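Local coordinates for D-mandelate dehydrogenase (Rhodotorula graminis, PDB 2W2K), which probably interconverts D-2-hydroxy acids such as D-mandelate and their 2-keto acids, using a nicotinamide cofactor, at residues 13-18 / 315-320. Sequence-based numbering, arbitrary orientation.
Sequences ARHLDD and EFERLT
Glu317, on the long helix 310-330, reaches out to Arg14, His15 and Leu16 and shows how one buried carboxylate can bind a turn through its backbone N-H groups. The turn links strand 5-8 to helix 17-26 in the five-stranded parallel alpha/beta domain, so the contact ties the C-terminal helix to the first strand-helix connection, away from the cofactor sites. At its root, Glu317 CB packs 4.0 Å from Leu16 CD1, a methyl that also rests against Arg318 CB. Beyond CG the chain runs extended (chi2 -167°), carrying the carboxylate into the bend. There Glu317 OE2 accepts, on its syn side, an almost straight bond (176°) from Arg14 N at 2.8 Å. The same oxygen takes a weak bond from His15 ND1, ring and carboxylate planes 52° apart. Arg14 sends its guanidinium away, to Asp11. Glu317 OE1 accepts from two successive amides, His15 N at 3.0 Å and Leu16 N at 2.9 Å, the second meeting this carboxylate oxygen nearly along its C-O bond. An alanine in place of Glu317 would probably leave the amides of Arg14, His15 and Leu16 without their acceptor and the turn less firmly held against the helix. Ala13 CB lies 3.7 Å from Glu317 OE1.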
ATOM      1  N   ALA B  13     -20.192  10.722 -22.916  1.00 11.43           N
ATOM      2  CA  ALA B  13     -19.900   9.575 -22.026  1.00  9.75           C
ATOM      3  C   ALA B  13     -18.801   8.644 -22.576  1.00 12.91           C
ATOM      4  O   ALA B  13     -18.658   8.507 -23.787  1.00 12.81           O
ATOM      5  CB  ALA B  13     -21.214   8.772 -21.716  1.00 12.21           C
ATOM      6  N   ARG B  14     -18.018   8.034 -21.683  1.00 10.05           N
ATOM      7  CA  ARG B  14     -16.952   7.083 -22.072  1.00 13.95           C
ATOM      8  C   ARG B  14     -17.145   5.644 -21.557  1.00 13.95           C
ATOM      9  O   ARG B  14     -16.455   4.726 -22.017  1.00 13.97           O
ATOM     10  CB  ARG B  14     -15.572   7.587 -21.590  1.00 15.76           C
ATOM     11  CG  ARG B  14     -15.064   8.856 -22.256  1.00 19.54           C
ATOM     12  CD  ARG B  14     -13.914   9.490 -21.438  1.00 22.10           C
ATOM     13  NE  ARG B  14     -13.565  10.833 -21.918  1.00 28.33           N
ATOM     14  CZ  ARG B  14     -13.157  11.835 -21.143  1.00 33.50           C
ATOM     15  NH1 ARG B  14     -13.037  11.673 -19.828  1.00 41.75           N
ATOM     16  NH2 ARG B  14     -12.882  13.013 -21.680  1.00 39.79           N
ATOM     17  N   HIS B  15     -18.043   5.444 -20.596  1.00  8.97           N
ATOM     18  CA  HIS B  15     -18.120   4.164 -19.872  1.00  9.58           C
ATOM     19  C   HIS B  15     -19.482   3.481 -20.002  1.00 13.48           C
ATOM     20  O   HIS B  15     -19.550   2.276 -20.290  1.00 16.23           O
ATOM     21  CB  HIS B  15     -17.694   4.333 -18.392  1.00  9.85           C
ATOM     22  CG  HIS B  15     -16.301   4.885 -18.238  1.00 12.23           C
ATOM     23  ND1 HIS B  15     -16.045   6.212 -17.959  1.00 14.04           N
ATOM     24  CD2 HIS B  15     -15.092   4.293 -18.378  1.00 13.73           C
ATOM     25  CE1 HIS B  15     -14.739   6.413 -17.928  1.00  8.51           C
ATOM     26  NE2 HIS B  15     -14.138   5.261 -18.165  1.00 14.57           N
ATOM     27  N   LEU B  16     -20.560   4.244 -19.809  1.00 10.89           N
ATOM     28  CA  LEU B  16     -21.914   3.688 -19.746  1.00 11.45           C
ATOM     29  C   LEU B  16     -22.676   3.930 -21.053  1.00 14.48           C
ATOM     30  O   LEU B  16     -23.576   4.773 -21.111  1.00 10.59           O
ATOM     31  CB  LEU B  16     -22.688   4.283 -18.562  1.00 12.10           C
ATOM     32  CG  LEU B  16     -22.121   4.006 -17.152  1.00 12.16           C
ATOM     33  CD1 LEU B  16     -23.109   4.496 -16.092  1.00 13.24           C
ATOM     34  CD2 LEU B  16     -21.806   2.532 -16.940  1.00 12.35           C
ATOM     35  N   ASP B  17     -22.315   3.182 -22.089  1.00 12.93           N
ATOM     36  CA  ASP B  17     -22.846   3.437 -23.444  1.00 15.68           C
ATOM     37  C   ASP B  17     -24.382   3.282 -23.540  1.00 12.37           C
ATOM     38  O   ASP B  17     -25.045   4.147 -24.126  1.00 11.52           O
ATOM     39  CB  ASP B  17     -22.142   2.547 -24.489  1.00 14.94           C
ATOM     40  CG  ASP B  17     -20.623   2.795 -24.563  1.00 27.88           C
ATOM     41  OD1 ASP B  17     -20.178   3.965 -24.637  1.00 25.62           O
ATOM     42  OD2 ASP B  17     -19.863   1.804 -24.553  1.00 35.76           O
ATOM     43  N   ASP B  18     -24.938   2.201 -22.969  1.00 13.41           N
ATOM     44  CA  ASP B  18     -26.421   1.986 -22.923  1.00 12.73           C
ATOM     45  C   ASP B  18     -27.213   3.090 -22.184  1.00 10.20           C
ATOM     46  O   ASP B  18     -28.234   3.586 -22.690  1.00  9.12           O
ATOM     47  CB  ASP B  18     -26.777   0.625 -22.294  1.00 13.00           C
ATOM     48  CG  ASP B  18     -26.330  -0.580 -23.149  1.00 20.90           C
ATOM     49  OD1 ASP B  18     -26.137  -0.450 -24.372  1.00 21.48           O
ATOM     50  OD2 ASP B  18     -26.195  -1.680 -22.573  1.00 31.57           O
ATOM     51  N   GLU B 315     -19.406   5.369 -11.767  1.00  7.78           N
ATOM     52  CA  GLU B 315     -20.369   5.955 -10.834  1.00  9.63           C
ATOM     53  C   GLU B 315     -20.633   7.470 -11.068  1.00  7.34           C
ATOM     54  O   GLU B 315     -21.782   7.924 -10.879  1.00  6.63           O
ATOM     55  CB  GLU B 315     -20.034   5.580  -9.371  1.00 10.49           C
ATOM     56  CG  GLU B 315     -21.093   5.978  -8.332  1.00 13.51           C
ATOM     57  CD  GLU B 315     -22.348   5.064  -8.274  1.00 14.93           C
ATOM     58  OE1 GLU B 315     -22.531   4.141  -9.121  1.00 14.97           O
ATOM     59  OE2 GLU B 315     -23.165   5.309  -7.350  1.00 14.38           O
ATOM     60  N   PHE B 316     -19.612   8.242 -11.485  1.00  4.66           N
ATOM     61  CA  PHE B 316     -19.818   9.657 -11.922  1.00  5.26           C
ATOM     62  C   PHE B 316     -20.866   9.725 -13.067  1.00  9.28           C
ATOM     63  O   PHE B 316     -21.804  10.535 -13.022  1.00  8.25           O
ATOM     64  CB  PHE B 316     -18.512  10.366 -12.418  1.00  5.44           C
ATOM     65  CG  PHE B 316     -17.507  10.716 -11.336  1.00  6.03           C
ATOM     66  CD1 PHE B 316     -17.851  10.754  -9.972  1.00  8.44           C
ATOM     67  CD2 PHE B 316     -16.196  11.035 -11.699  1.00  8.56           C
ATOM     68  CE1 PHE B 316     -16.858  11.086  -8.980  1.00  7.41           C
ATOM     69  CE2 PHE B 316     -15.222  11.370 -10.736  1.00  9.44           C
ATOM     70  CZ  PHE B 316     -15.569  11.401  -9.370  1.00 11.55           C
ATOM     71  N   GLU B 317     -20.685   8.902 -14.109  1.00  8.05           N
ATOM     72  CA  GLU B 317     -21.642   8.844 -15.239  1.00  6.71           C
ATOM     73  C   GLU B 317     -23.043   8.397 -14.799  1.00  8.84           C
ATOM     74  O   GLU B 317     -24.038   9.021 -15.201  1.00  5.76           O
ATOM     75  CB  GLU B 317     -21.084   7.951 -16.379  1.00  5.37           C
ATOM     76  CG  GLU B 317     -19.832   8.584 -17.035  1.00  5.22           C
ATOM     77  CD  GLU B 317     -19.384   7.940 -18.360  1.00 11.27           C
ATOM     78  OE1 GLU B 317     -19.993   6.936 -18.807  1.00 10.58           O
ATOM     79  OE2 GLU B 317     -18.393   8.466 -18.941  1.00 10.17           O
ATOM     80  N   ARG B 318     -23.138   7.343 -13.969  1.00  8.02           N
ATOM     81  CA  ARG B 318     -24.466   6.885 -13.467  1.00  7.55           C
ATOM     82  C   ARG B 318     -25.189   7.955 -12.621  1.00  7.91           C
ATOM     83  O   ARG B 318     -26.381   8.206 -12.831  1.00  8.74           O
ATOM     84  CB  ARG B 318     -24.365   5.565 -12.656  1.00  8.25           C
ATOM     85  CG  ARG B 318     -25.774   4.948 -12.284  1.00  8.17           C
ATOM     86  CD  ARG B 318     -25.638   3.761 -11.296  1.00 11.23           C
ATOM     87  NE  ARG B 318     -25.348   4.208  -9.925  1.00 14.57           N
ATOM     88  CZ  ARG B 318     -26.266   4.614  -9.040  1.00 18.64           C
ATOM     89  NH1 ARG B 318     -27.566   4.652  -9.355  1.00 14.44           N
ATOM     90  NH2 ARG B 318     -25.888   4.987  -7.825  1.00 17.35           N
ATOM     91  N   LEU B 319     -24.480   8.590 -11.674  1.00  5.89           N
ATOM     92  CA  LEU B 319     -25.112   9.595 -10.789  1.00  7.79           C
ATOM     93  C   LEU B 319     -25.576  10.852 -11.557  1.00  7.19           C
ATOM     94  O   LEU B 319     -26.714  11.315 -11.372  1.00  7.51           O
ATOM     95  CB  LEU B 319     -24.178   9.966  -9.604  1.00  8.09           C
ATOM     96  CG  LEU B 319     -24.063   8.919  -8.469  1.00  7.81           C
ATOM     97  CD1 LEU B 319     -22.937   9.353  -7.506  1.00  9.31           C
ATOM     98  CD2 LEU B 319     -25.396   8.755  -7.723  1.00 11.43           C
ATOM     99  N   THR B 320     -24.714  11.397 -12.412  1.00  7.34           N
ATOM    100  CA  THR B 320     -25.088  12.614 -13.188  1.00  6.73           C
ATOM    101  C   THR B 320     -26.339  12.390 -14.057  1.00  7.46           C
ATOM    102  O   THR B 320     -27.279  13.204 -14.020  1.00  7.72           O
ATOM    103  CB  THR B 320     -23.916  13.189 -14.034  1.00  6.13           C
ATOM    104  OG1 THR B 320     -23.372  12.172 -14.904  1.00  7.10           O
ATOM    105  CG2 THR B 320     -22.790  13.781 -13.104  1.00  8.93           C
TER